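Local atomic coordinates of putative metallopeptidase (Shewanella baltica OS155, PDB entry 3IEH), a protein that probably acts as a zinc-dependent metallocarboxypeptidase of the M14 family, or as a related hydrolase that cleaves ester bonds. Residues D198-Y203 / T245-L250; S15-C20 / Q255-N260; R191-L196 / L221-F226. All blocks are in the same frame, centred on the assembly; numbering follows the deposited sequence.

Contact 1: D198-Y203 / T245-L250; sequences DTLGGY and TETPAL
The strand of the M14 metallopeptidase fold that carries the predicted proton donor/acceptor, Glu246, is packed on one face by Leu200, which stands out from helix 191-201 between Thr245 and Thr247. Leu200 does all the touching from the helix side, and each of its methyls takes a different threonine. CD1 of Leu200 lies 4.1 Å from CB of Thr245, whereas its CD2 is 3.8 Å from CG2 of Thr247, where the two side chains run at about a right angle. The backbone of Glu246 runs between the two threonines, its O 4.2 Å from Leu200 CD1. With CG anti to the carbonyl carbon (chi1 -61°) and CD1 continuing extended, the leucine side chain reaches the strand. Thr247 turns its methyl to Leu200 and uses its hydroxyl otherwise: with chi1 at 51°, OG1 sits between backbone N and carbonyl carbon, hydrogen-bonded to Glu171 OE2. Its polar atom is thus satisfied within a buried, largely apolar contact. The side chain of Glu246 leaves from the other face of the strand, about 3 Å from that of the zinc ligand His170 and about 4 Å from the zinc ion. Strand 242-248 lies in the mixed sheet between strands 165-172 and 179-183, bonded through its backbone to His170 on one side and Tyr179 on the other, while helix 191-201 also meets helix 253-271, where Thr199 touches Ala262 and His266.

Contact 2: S15-C20 / Q255-N260; sequences SDIFNC and QRVLAN
Ile17 and Phe18, in the tight turn linking strands 14-15 and 20-21, reach across to Val257 and Leu258 of helix 253-271. Ser15 starts the turn: its OG accepts the backbone N-H of Phe18 at 3.0 Å, an ST motif with a nearly straight bond (165°). The same hydroxyl is hydrogen-bonded to Asp254, just ahead of the helical segment. Asp16 joins it through its backbone N, also bonded to the Asp254 carboxylate. Ile17 then extends its CD1 to the side of the helix, 3.9 Å from both CG and CD2 of Leu258, and more loosely 4.3 Å from Val257 CG1. Phe18 comes in with its ring edge, CE2 lying 3.9 Å from Val257 CG1, which is close to the ring plane; one face of the ring is covered toward its rim by CG2 of Ile17. Val257 offers that methyl because CG1 stands anti to the backbone N (chi1 173°). Asn19 and Cys20 both face Ser15 in a G1 beta bulge that closes the hairpin. The turn packs among three helices: besides 253-271, Phe18 meets Trp84 of helix 81-91 and Leu31 of helix 25-39, and Leu258 touches His88.

Contact 3: R191-L196 / L221-F226; sequences RFSLDL and LIFNHF
Chi1 of -157° swings CG of Leu221 anti to the backbone N, and with chi2 at 60° both methyls of the leucine come up against Ser193, CD1 and CD2 each 4.0 Å from Ser193 CB. Phe223, two residues on, has its CG likewise anti to the backbone N, which carries its ring to the same serine: CE1 of Phe223 lies 3.9 Å from Ser193 OG, the oxygen approaching obliquely. The contact is van der Waals only; the serine hydroxyl is hydrogen-bonded to Glu184 OE2 and Ser182 OG. Leu194, exposed to solvent, adds a looser touch, its CD2 4.5 Å from Leu221 CD2. The pairing lays the start of helix 191-201 alongside strand 221-223, the outermost strand of the mixed sheet at this end; the segment axes come within 9.8 Å and run nearly antiparallel, at 156°. Strand 221-223 is held to strand 179-183 by backbone bonds from Ile222 to Val180 and Ser182. Beyond Phe223 the chain turns at Asn224, whose OD1 accepts from the backbone N of Glu184 and whose ND2 lies 3.1 Å above one face of the Phe223 ring, offset toward its rim. Pro189, in the loop before the helix, packs against Leu221 and Phe223.

How the contacts relate
Contacts 1 and 3 share helix 191-201, whose successive segments lie against two strands of one sheet, the inner 242-248 and the edge 221-223; their centres are 13 Å apart and their segments alternate along the chain. Contact 1 also meets contact 2 directly, Thr247 OG1 lying 3.0 Å from Asn260 ND2 in a probable hydrogen bond, where strand 242-248 is followed by helix 253-271. Contacts 2 and 3 do not touch, with centres 25 Å apart. Contact 1 holds Glu246 near the metal; in contact 3 the Leu221 side chain is about 10 Å from that of Glu246, and in contact 2 the Val257 side chain is about 11 Å from that of the zinc ligand Glu79.

Contact 1: D198-Y203 / T245-L250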
ATOM      1  N   ASP A 198     -15.483  -3.463  -6.271  1.00 15.76           N
ATOM      2  CA  ASP A 198     -16.758  -2.853  -5.886  1.00 17.16           C
ATOM      3  C   ASP A 198     -16.635  -1.776  -4.793  1.00 17.05           C
ATOM      4  O   ASP A 198     -17.342  -0.766  -4.839  1.00 17.62           O
ATOM      5  CB  ASP A 198     -17.779  -3.930  -5.453  1.00 19.68           C
ATOM      6  CG  ASP A 198     -18.187  -4.870  -6.611  1.00 21.91           C
ATOM      7  OD1 ASP A 198     -18.153  -4.463  -7.797  1.00 20.74           O
ATOM      8  OD2 ASP A 198     -18.535  -6.025  -6.333  1.00 30.51           O
ATOM      9  N   THR A 199     -15.763  -1.984  -3.813  1.00 16.53           N
ATOM     10  CA  THR A 199     -15.561  -0.992  -2.755  1.00 18.24           C
ATOM     11  C   THR A 199     -15.099   0.343  -3.345  1.00 18.79           C
ATOM     12  O   THR A 199     -15.637   1.410  -3.029  1.00 19.83           O
ATOM     13  CB  THR A 199     -14.525  -1.475  -1.712  1.00 19.15           C
ATOM     14  OG1 THR A 199     -14.956  -2.732  -1.167  1.00 19.82           O
ATOM     15  CG2 THR A 199     -14.363  -0.459  -0.608  1.00  9.39           C
ATOM     16  N   LEU A 200     -14.110   0.284  -4.220  1.00 19.42           N
ATOM     17  CA  LEU A 200     -13.637   1.506  -4.906  1.00 19.07           C
ATOM     18  C   LEU A 200     -14.752   2.076  -5.784  1.00 16.66           C
ATOM     19  O   LEU A 200     -14.955   3.296  -5.844  1.00 15.25           O
ATOM     20  CB  LEU A 200     -12.405   1.199  -5.759  1.00 19.31           C
ATOM     21  CG  LEU A 200     -11.164   0.670  -5.034  1.00 20.20           C
ATOM     22  CD1 LEU A 200     -10.054   0.451  -6.067  1.00 16.87           C
ATOM     23  CD2 LEU A 200     -10.731   1.669  -3.942  1.00 15.81           C
ATOM     24  N   GLY A 201     -15.483   1.171  -6.436  1.00 14.50           N
ATOM     25  CA  GLY A 201     -16.609   1.538  -7.284  1.00 14.10           C
ATOM     26  C   GLY A 201     -17.668   2.291  -6.525  1.00 14.96           C
ATOM     27  O   GLY A 201     -18.448   2.988  -7.119  1.00 15.98           O
ATOM     28  N   GLY A 202     -17.706   2.151  -5.202  1.00 17.85           N
ATOM     29  CA  GLY A 202     -18.646   2.907  -4.380  1.00 18.17           C
ATOM     30  C   GLY A 202     -18.255   4.360  -4.184  1.00 18.68           C
ATOM     31  O   GLY A 202     -19.077   5.152  -3.775  1.00 18.40           O
ATOM     32  N   TYR A 203     -16.997   4.707  -4.445  1.00 19.98           N
ATOM     33  CA  TYR A 203     -16.525   6.094  -4.336  1.00 20.73           C
ATOM     34  C   TYR A 203     -16.253   6.724  -5.679  1.00 22.59           C
ATOM     35  O   TYR A 203     -16.358   7.951  -5.810  1.00 21.82           O
ATOM     36  CB  TYR A 203     -15.224   6.187  -3.528  1.00 19.57           C
ATOM     37  CG  TYR A 203     -15.415   5.774  -2.109  1.00 19.76           C
ATOM     38  CD1 TYR A 203     -15.357   4.438  -1.765  1.00 17.28           C
ATOM     39  CD2 TYR A 203     -15.702   6.702  -1.114  1.00 16.63           C
ATOM     40  CE1 TYR A 203     -15.540   4.019  -0.470  1.00 19.01           C
ATOM     41  CE2 TYR A 203     -15.905   6.285   0.201  1.00 19.48           C
ATOM     42  CZ  TYR A 203     -15.820   4.940   0.511  1.00 16.38           C
ATOM     43  OH  TYR A 203     -16.010   4.471   1.791  1.00 24.09           O
ATOM     44  N   THR A 245      -4.561  -1.566  -4.899  1.00 15.25           N
ATOM     45  CA  THR A 245      -5.674  -0.711  -5.263  1.00 17.15           C
ATOM     46  C   THR A 245      -5.134   0.594  -5.825  1.00 19.11           C
ATOM     47  O   THR A 245      -4.080   1.075  -5.407  1.00 16.79           O
ATOM     48  CB  THR A 245      -6.572  -0.395  -4.048  1.00 18.87           C
ATOM     49  OG1 THR A 245      -5.778   0.220  -3.044  1.00 10.84           O
ATOM     50  CG2 THR A 245      -7.219  -1.689  -3.469  1.00  9.81           C
ATOM     51  N   GLU A 246      -5.857   1.146  -6.795  1.00 18.96           N
ATOM     52  CA  GLU A 246      -5.480   2.413  -7.417  1.00 18.43           C
ATOM     53  C   GLU A 246      -6.692   3.355  -7.371  1.00 15.18           C
ATOM     54  O   GLU A 246      -7.627   3.196  -8.135  1.00 12.57           O
ATOM     55  CB  GLU A 246      -5.047   2.167  -8.870  1.00 19.24           C
ATOM     56  CG  GLU A 246      -3.797   1.309  -8.998  1.00 23.57           C
ATOM     57  CD  GLU A 246      -2.494   2.091  -8.845  1.00 30.72           C
ATOM     58  OE1 GLU A 246      -2.471   3.351  -8.783  1.00 26.18           O
ATOM     59  OE2 GLU A 246      -1.465   1.412  -8.804  1.00 32.77           O
ATOM     60  N   THR A 247      -6.694   4.287  -6.427  1.00 13.21           N
ATOM     61  CA  THR A 247      -7.687   5.341  -6.409  1.00 12.51           C
ATOM     62  C   THR A 247      -7.259   6.462  -7.373  1.00 11.78           C
ATOM     63  O   THR A 247      -6.065   6.731  -7.579  1.00 12.13           O
ATOM     64  CB  THR A 247      -7.936   5.903  -4.980  1.00 13.85           C
ATOM     65  OG1 THR A 247      -6.691   6.254  -4.351  1.00  7.22           O
ATOM     66  CG2 THR A 247      -8.691   4.895  -4.129  1.00 10.59           C
ATOM     67  N   PRO A 248      -8.224   7.121  -7.984  1.00 11.65           N
ATOM     68  CA  PRO A 248      -7.885   8.135  -8.983  1.00 13.26           C
ATOM     69  C   PRO A 248      -7.516   9.481  -8.382  1.00 14.49           C
ATOM     70  O   PRO A 248      -8.379  10.149  -7.787  1.00 16.01           O
ATOM     71  CB  PRO A 248      -9.175   8.246  -9.806  1.00 13.15           C
ATOM     72  CG  PRO A 248     -10.271   7.848  -8.839  1.00 14.23           C
ATOM     73  CD  PRO A 248      -9.668   6.855  -7.898  1.00 13.09           C
ATOM     74  N   ALA A 249      -6.282   9.925  -8.617  1.00 13.71           N
ATOM     75  CA  ALA A 249      -5.768  11.128  -7.961  1.00 14.63           C
ATOM     76  C   ALA A 249      -6.221  12.431  -8.629  1.00 17.25           C
ATOM     77  O   ALA A 249      -5.807  13.519  -8.208  1.00 16.76           O
ATOM     78  CB  ALA A 249      -4.234  11.071  -7.835  1.00 11.56           C
ATOM     79  N   LEU A 250      -7.051  12.315  -9.671  1.00 19.51           N
ATOM     80  CA  LEU A 250      -7.732  13.482 -10.301  1.00 20.88           C
ATOM     81  C   LEU A 250      -9.054  13.796  -9.584  1.00 20.29           C
ATOM     82  O   LEU A 250      -9.689  14.787  -9.874  1.00 25.39           O
ATOM     83  CB  LEU A 250      -8.000  13.264 -11.810  1.00 18.40           C
ATOM     84  CG  LEU A 250      -6.789  13.162 -12.750  1.00 20.58           C
ATOM     85  CD1 LEU A 250      -7.232  12.841 -14.217  1.00 11.45           C
ATOM     86  CD2 LEU A 250      -5.928  14.456 -12.679  1.00  7.52           C
TER

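Contact 2: S15-C20 / Q255-N260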
ATOM      1  N   SER A  15      -6.569  18.647   2.705  1.00 23.19           N
ATOM      2  CA  SER A  15      -7.499  17.697   3.299  1.00 20.89           C
ATOM      3  C   SER A  15      -8.238  18.393   4.412  1.00 19.41           C
ATOM      4  O   SER A  15      -7.607  18.868   5.322  1.00 14.48           O
ATOM      5  CB  SER A  15      -6.735  16.546   3.943  1.00 19.97           C
ATOM      6  OG  SER A  15      -7.579  15.783   4.806  1.00 23.15           O
ATOM      7  N   ASP A  16      -9.565  18.436   4.379  1.00 23.51           N
ATOM      8  CA  ASP A  16     -10.257  18.983   5.540  1.00 27.09           C
ATOM      9  C   ASP A  16     -10.522  17.906   6.558  1.00 24.43           C
ATOM     10  O   ASP A  16     -10.798  18.227   7.696  1.00 23.13           O
ATOM     11  CB  ASP A  16     -11.467  19.922   5.266  1.00 30.98           C
ATOM     12  CG  ASP A  16     -12.304  19.532   4.082  1.00 36.13           C
ATOM     13  OD1 ASP A  16     -11.834  18.772   3.215  1.00 49.84           O
ATOM     14  OD2 ASP A  16     -13.445  20.038   4.004  1.00 43.31           O
ATOM     15  N   ILE A  17     -10.344  16.639   6.176  1.00 23.44           N
ATOM     16  CA  ILE A  17     -10.426  15.571   7.158  1.00 21.37           C
ATOM     17  C   ILE A  17      -9.314  15.740   8.178  1.00 20.28           C
ATOM     18  O   ILE A  17      -9.564  15.641   9.367  1.00 20.02           O
ATOM     19  CB  ILE A  17     -10.338  14.163   6.554  1.00 22.47           C
ATOM     20  CG1 ILE A  17     -11.541  13.893   5.642  1.00 21.87           C
ATOM     21  CG2 ILE A  17     -10.319  13.121   7.678  1.00 18.93           C
ATOM     22  CD1 ILE A  17     -11.525  12.524   5.014  1.00 10.58           C
ATOM     23  N   PHE A  18      -8.096  16.019   7.716  1.00 19.64           N
ATOM     24  CA  PHE A  18      -6.937  16.194   8.614  1.00 18.13           C
ATOM     25  C   PHE A  18      -6.558  17.661   8.792  1.00 18.56           C
ATOM     26  O   PHE A  18      -5.659  17.993   9.562  1.00 16.29           O
ATOM     27  CB  PHE A  18      -5.737  15.382   8.095  1.00 18.05           C
ATOM     28  CG  PHE A  18      -5.972  13.890   8.125  1.00 16.87           C
ATOM     29  CD1 PHE A  18      -5.820  13.182   9.302  1.00 11.84           C
ATOM     30  CD2 PHE A  18      -6.386  13.214   6.985  1.00 14.25           C
ATOM     31  CE1 PHE A  18      -6.073  11.840   9.337  1.00 19.21           C
ATOM     32  CE2 PHE A  18      -6.636  11.862   7.014  1.00 17.56           C
ATOM     33  CZ  PHE A  18      -6.473  11.166   8.188  1.00 18.32           C
ATOM     34  N   ASN A  19      -7.248  18.535   8.063  1.00 20.26           N
ATOM     35  CA  ASN A  19      -7.021  19.976   8.143  1.00 19.18           C
ATOM     36  C   ASN A  19      -5.563  20.337   7.908  1.00 18.14           C
ATOM     37  O   ASN A  19      -4.978  21.122   8.641  1.00 16.52           O
ATOM     38  CB  ASN A  19      -7.509  20.525   9.490  1.00 18.91           C
ATOM     39  CG  ASN A  19      -7.564  22.048   9.509  1.00 22.35           C
ATOM     40  OD1 ASN A  19      -7.803  22.691   8.483  1.00 30.92           O
ATOM     41  ND2 ASN A  19      -7.328  22.629  10.673  1.00 29.07           N
ATOM     42  N   CYS A  20      -4.970  19.758   6.874  1.00 19.33           N
ATOM     43  CA  CYS A  20      -3.581  20.048   6.554  1.00 19.80           C
ATOM     44  C   CYS A  20      -3.298  19.768   5.083  1.00 19.84           C
ATOM     45  O   CYS A  20      -4.215  19.381   4.336  1.00 18.61           O
ATOM     46  CB  CYS A  20      -2.668  19.234   7.466  1.00 20.22           C
ATOM     47  SG  CYS A  20      -2.684  17.491   7.137  1.00 27.62           S
ATOM     48  N   GLN A 255     -12.109  12.190  -0.553  1.00 17.24           N
ATOM     49  CA  GLN A 255     -12.806  11.024  -1.083  1.00 19.04           C
ATOM     50  C   GLN A 255     -11.830   9.871  -1.271  1.00 18.70           C
ATOM     51  O   GLN A 255     -12.175   8.699  -1.026  1.00 17.02           O
ATOM     52  CB  GLN A 255     -13.472  11.346  -2.417  1.00 19.92           C
ATOM     53  CG  GLN A 255     -14.810  11.999  -2.255  1.00 30.59           C
ATOM     54  CD  GLN A 255     -15.867  11.007  -1.774  1.00 30.94           C
ATOM     55  OE1 GLN A 255     -16.144   9.997  -2.445  1.00 37.85           O
ATOM     56  NE2 GLN A 255     -16.471  11.299  -0.629  1.00 26.76           N
ATOM     57  N   ARG A 256     -10.608  10.209  -1.698  1.00 17.98           N
ATOM     58  CA  ARG A 256      -9.570   9.195  -1.896  1.00 18.29           C
ATOM     59  C   ARG A 256      -9.124   8.627  -0.548  1.00 16.76           C
ATOM     60  O   ARG A 256      -8.982   7.425  -0.401  1.00 14.53           O
ATOM     61  CB  ARG A 256      -8.405   9.768  -2.723  1.00 17.79           C
ATOM     62  CG  ARG A 256      -8.801  10.016  -4.187  1.00 22.05           C
ATOM     63  CD  ARG A 256      -8.154  11.271  -4.763  1.00 18.16           C
ATOM     64  NE  ARG A 256      -6.726  11.286  -4.508  1.00 18.27           N
ATOM     65  CZ  ARG A 256      -5.952  12.366  -4.601  1.00 15.80           C
ATOM     66  NH1 ARG A 256      -6.444  13.538  -4.969  1.00 22.61           N
ATOM     67  NH2 ARG A 256      -4.665  12.270  -4.328  1.00 20.80           N
ATOM     68  N   VAL A 257      -8.946   9.505   0.442  1.00 18.01           N
ATOM     69  CA  VAL A 257      -8.606   9.085   1.794  1.00 16.31           C
ATOM     70  C   VAL A 257      -9.652   8.083   2.289  1.00 17.26           C
ATOM     71  O   VAL A 257      -9.305   7.008   2.792  1.00 18.15           O
ATOM     72  CB  VAL A 257      -8.570  10.274   2.778  1.00 17.41           C
ATOM     73  CG1 VAL A 257      -8.382   9.768   4.209  1.00 14.64           C
ATOM     74  CG2 VAL A 257      -7.500  11.266   2.400  1.00  5.47           C
ATOM     75  N   LEU A 258     -10.929   8.437   2.151  1.00 17.70           N
ATOM     76  CA  LEU A 258     -12.041   7.567   2.600  1.00 16.87           C
ATOM     77  C   LEU A 258     -12.124   6.285   1.806  1.00 15.26           C
ATOM     78  O   LEU A 258     -12.410   5.219   2.373  1.00 16.53           O
ATOM     79  CB  LEU A 258     -13.386   8.298   2.527  1.00 16.52           C
ATOM     80  CG  LEU A 258     -13.521   9.481   3.503  1.00 21.39           C
ATOM     81  CD1 LEU A 258     -14.854  10.159   3.305  1.00 16.77           C
ATOM     82  CD2 LEU A 258     -13.349   9.082   4.963  1.00 13.79           C
ATOM     83  N   ALA A 259     -11.867   6.373   0.505  1.00 15.47           N
ATOM     84  CA  ALA A 259     -11.849   5.166  -0.371  1.00 14.21           C
ATOM     85  C   ALA A 259     -10.736   4.202   0.029  1.00 12.48           C
ATOM     86  O   ALA A 259     -10.926   2.987   0.039  1.00 13.55           O
ATOM     87  CB  ALA A 259     -11.688   5.565  -1.863  1.00 11.51           C
ATOM     88  N   ASN A 260      -9.558   4.759   0.302  1.00 13.13           N
ATOM     89  CA  ASN A 260      -8.396   3.993   0.731  1.00 14.20           C
ATOM     90  C   ASN A 260      -8.668   3.322   2.077  1.00 17.30           C
ATOM     91  O   ASN A 260      -8.320   2.166   2.275  1.00 19.28           O
ATOM     92  CB  ASN A 260      -7.158   4.898   0.775  1.00 16.93           C
ATOM     93  CG  ASN A 260      -6.483   5.027  -0.597  1.00 15.87           C
ATOM     94  OD1 ASN A 260      -5.730   4.156  -0.990  1.00 16.26           O
ATOM     95  ND2 ASN A 260      -6.761   6.107  -1.319  1.00 20.77           N
TER

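Contact 3: R191-L196 / L221-F226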
ATOM      1  N   ARG A 191     -14.280 -13.580  -5.105  1.00 21.77           N
ATOM      2  CA  ARG A 191     -14.846 -12.559  -4.218  1.00 23.51           C
ATOM      3  C   ARG A 191     -13.827 -11.521  -3.722  1.00 20.65           C
ATOM      4  O   ARG A 191     -14.128 -10.337  -3.643  1.00 19.05           O
ATOM      5  CB  ARG A 191     -15.617 -13.235  -3.069  1.00 26.76           C
ATOM      6  CG  ARG A 191     -15.367 -12.693  -1.657  1.00 40.23           C
ATOM      7  CD  ARG A 191     -16.661 -12.486  -0.874  1.00 52.62           C
ATOM      8  NE  ARG A 191     -17.320 -11.260  -1.329  1.00 57.91           N
ATOM      9  CZ  ARG A 191     -18.218 -10.577  -0.630  1.00 66.39           C
ATOM     10  NH1 ARG A 191     -18.598 -10.982   0.583  1.00 68.99           N
ATOM     11  NH2 ARG A 191     -18.740  -9.472  -1.150  1.00 68.18           N
ATOM     12  N   PHE A 192     -12.627 -11.972  -3.393  1.00 19.17           N
ATOM     13  CA  PHE A 192     -11.560 -11.080  -2.971  1.00 19.89           C
ATOM     14  C   PHE A 192     -11.366  -9.895  -3.955  1.00 20.26           C
ATOM     15  O   PHE A 192     -11.484  -8.741  -3.575  1.00 18.72           O
ATOM     16  CB  PHE A 192     -10.268 -11.889  -2.850  1.00 19.21           C
ATOM     17  CG  PHE A 192      -9.089 -11.072  -2.451  1.00 16.80           C
ATOM     18  CD1 PHE A 192      -8.936 -10.662  -1.143  1.00 11.29           C
ATOM     19  CD2 PHE A 192      -8.133 -10.696  -3.394  1.00 12.49           C
ATOM     20  CE1 PHE A 192      -7.843  -9.868  -0.773  1.00 14.02           C
ATOM     21  CE2 PHE A 192      -7.051  -9.928  -3.038  1.00 11.50           C
ATOM     22  CZ  PHE A 192      -6.897  -9.514  -1.721  1.00 15.20           C
ATOM     23  N   SER A 193     -11.086 -10.233  -5.213  1.00 20.06           N
ATOM     24  CA  SER A 193     -10.888  -9.291  -6.304  1.00 19.43           C
ATOM     25  C   SER A 193     -12.128  -8.439  -6.527  1.00 18.70           C
ATOM     26  O   SER A 193     -12.053  -7.208  -6.564  1.00 16.18           O
ATOM     27  CB  SER A 193     -10.529 -10.052  -7.609  1.00 18.55           C
ATOM     28  OG  SER A 193      -9.330 -10.813  -7.449  1.00 20.28           O
ATOM     29  N   LEU A 194     -13.277  -9.099  -6.663  1.00 20.63           N
ATOM     30  CA  LEU A 194     -14.526  -8.401  -6.996  1.00 19.00           C
ATOM     31  C   LEU A 194     -15.030  -7.470  -5.898  1.00 17.37           C
ATOM     32  O   LEU A 194     -15.627  -6.444  -6.204  1.00 18.45           O
ATOM     33  CB  LEU A 194     -15.608  -9.403  -7.390  1.00 18.29           C
ATOM     34  CG  LEU A 194     -15.282 -10.202  -8.662  1.00 21.78           C
ATOM     35  CD1 LEU A 194     -16.344 -11.248  -8.866  1.00 11.46           C
ATOM     36  CD2 LEU A 194     -15.129  -9.312  -9.918  1.00 21.18           C
ATOM     37  N   ASP A 195     -14.779  -7.816  -4.635  1.00 16.23           N
ATOM     38  CA  ASP A 195     -15.227  -6.990  -3.530  1.00 17.04           C
ATOM     39  C   ASP A 195     -14.400  -5.726  -3.421  1.00 16.48           C
ATOM     40  O   ASP A 195     -14.931  -4.659  -3.122  1.00 16.81           O
ATOM     41  CB  ASP A 195     -15.184  -7.737  -2.194  1.00 19.44           C
ATOM     42  CG  ASP A 195     -15.708  -6.879  -1.033  1.00 27.65           C
ATOM     43  OD1 ASP A 195     -16.917  -6.569  -1.023  1.00 34.09           O
ATOM     44  OD2 ASP A 195     -14.915  -6.493  -0.145  1.00 37.13           O
ATOM     45  N   LEU A 196     -13.090  -5.837  -3.625  1.00 18.52           N
ATOM     46  CA  LEU A 196     -12.223  -4.653  -3.604  1.00 17.48           C
ATOM     47  C   LEU A 196     -12.593  -3.708  -4.738  1.00 17.48           C
ATOM     48  O   LEU A 196     -12.785  -2.512  -4.534  1.00 18.73           O
ATOM     49  CB  LEU A 196     -10.773  -5.065  -3.667  1.00 19.27           C
ATOM     50  CG  LEU A 196     -10.286  -5.728  -2.362  1.00 20.67           C
ATOM     51  CD1 LEU A 196      -8.853  -6.250  -2.517  1.00 13.98           C
ATOM     52  CD2 LEU A 196     -10.409  -4.776  -1.151  1.00 13.43           C
ATOM     53  N   LEU A 221     -10.474  -4.197 -13.086  1.00 17.12           N
ATOM     54  CA  LEU A 221      -9.640  -5.278 -12.571  1.00 17.30           C
ATOM     55  C   LEU A 221      -8.489  -5.617 -13.490  1.00 13.98           C
ATOM     56  O   LEU A 221      -8.660  -5.670 -14.693  1.00 15.18           O
ATOM     57  CB  LEU A 221     -10.514  -6.527 -12.394  1.00 20.37           C
ATOM     58  CG  LEU A 221     -10.008  -7.567 -11.405  1.00 25.64           C
ATOM     59  CD1 LEU A 221      -9.895  -6.926 -10.023  1.00 27.34           C
ATOM     60  CD2 LEU A 221     -10.926  -8.798 -11.381  1.00 25.31           C
ATOM     61  N   ILE A 222      -7.307  -5.777 -12.917  1.00 14.51           N
ATOM     62  CA  ILE A 222      -6.143  -6.360 -13.595  1.00 16.30           C
ATOM     63  C   ILE A 222      -5.791  -7.555 -12.716  1.00 16.91           C
ATOM     64  O   ILE A 222      -5.459  -7.394 -11.539  1.00 20.66           O
ATOM     65  CB  ILE A 222      -4.977  -5.375 -13.732  1.00 19.27           C
ATOM     66  CG1 ILE A 222      -5.429  -4.111 -14.494  1.00 21.54           C
ATOM     67  CG2 ILE A 222      -3.827  -6.012 -14.488  1.00 16.27           C
ATOM     68  CD1 ILE A 222      -4.481  -2.902 -14.317  1.00 20.05           C
ATOM     69  N   PHE A 223      -5.902  -8.753 -13.281  1.00 16.61           N
ATOM     70  CA  PHE A 223      -5.797 -10.014 -12.543  1.00 16.04           C
ATOM     71  C   PHE A 223      -4.545 -10.822 -12.871  1.00 16.98           C
ATOM     72  O   PHE A 223      -4.279 -11.109 -14.042  1.00 16.19           O
ATOM     73  CB  PHE A 223      -7.013 -10.859 -12.904  1.00 15.88           C
ATOM     74  CG  PHE A 223      -7.170 -12.118 -12.084  1.00 18.79           C
ATOM     75  CD1 PHE A 223      -7.379 -12.051 -10.705  1.00 18.13           C
ATOM     76  CD2 PHE A 223      -7.182 -13.368 -12.703  1.00 18.59           C
ATOM     77  CE1 PHE A 223      -7.565 -13.224  -9.949  1.00 22.21           C
ATOM     78  CE2 PHE A 223      -7.360 -14.537 -11.968  1.00 21.08           C
ATOM     79  CZ  PHE A 223      -7.560 -14.470 -10.583  1.00 25.70           C
ATOM     80  N   ASN A 224      -3.810 -11.201 -11.821  1.00 18.14           N
ATOM     81  CA  ASN A 224      -2.610 -12.036 -11.912  1.00 19.89           C
ATOM     82  C   ASN A 224      -1.590 -11.542 -12.946  1.00 22.89           C
ATOM     83  O   ASN A 224      -1.070 -12.288 -13.775  1.00 24.89           O
ATOM     84  CB  ASN A 224      -2.992 -13.525 -12.121  1.00 19.31           C
ATOM     85  CG  ASN A 224      -3.676 -14.140 -10.883  1.00 13.78           C
ATOM     86  OD1 ASN A 224      -3.540 -13.635  -9.773  1.00  7.61           O
ATOM     87  ND2 ASN A 224      -4.421 -15.221 -11.081  1.00  8.78           N
ATOM     88  N   HIS A 225      -1.307 -10.257 -12.880  1.00 25.11           N
ATOM     89  CA  HIS A 225      -0.295  -9.667 -13.727  1.00 26.43           C
ATOM     90  C   HIS A 225       0.962  -9.519 -12.893  1.00 24.79           C
ATOM     91  O   HIS A 225       0.989  -8.744 -11.941  1.00 23.68           O
ATOM     92  CB  HIS A 225      -0.740  -8.299 -14.223  1.00 27.02           C
ATOM     93  CG  HIS A 225       0.378  -7.486 -14.791  1.00 36.79           C
ATOM     94  ND1 HIS A 225       0.975  -7.788 -15.998  1.00 43.29           N
ATOM     95  CD2 HIS A 225       1.018  -6.390 -14.317  1.00 44.24           C
ATOM     96  CE1 HIS A 225       1.933  -6.912 -16.245  1.00 45.95           C
ATOM     97  NE2 HIS A 225       1.979  -6.052 -15.242  1.00 50.68           N
ATOM     98  N   PHE A 226       2.005 -10.260 -13.256  1.00 25.16           N
ATOM     99  CA  PHE A 226       3.262 -10.254 -12.496  1.00 24.10           C
ATOM    100  C   PHE A 226       4.305  -9.346 -13.127  1.00 24.77           C
ATOM    101  O   PHE A 226       4.557  -9.403 -14.313  1.00 27.22           O
ATOM    102  CB  PHE A 226       3.794 -11.679 -12.317  1.00 21.11           C
ATOM    103  CG  PHE A 226       3.018 -12.476 -11.311  1.00 24.50           C
ATOM    104  CD1 PHE A 226       1.841 -13.124 -11.673  1.00 23.02           C
ATOM    105  CD2 PHE A 226       3.433 -12.552  -9.986  1.00 18.61           C
ATOM    106  CE1 PHE A 226       1.116 -13.856 -10.742  1.00 20.40           C
ATOM    107  CE2 PHE A 226       2.704 -13.283  -9.057  1.00 16.19           C
ATOM    108  CZ  PHE A 226       1.558 -13.941  -9.430  1.00 12.48           C
TER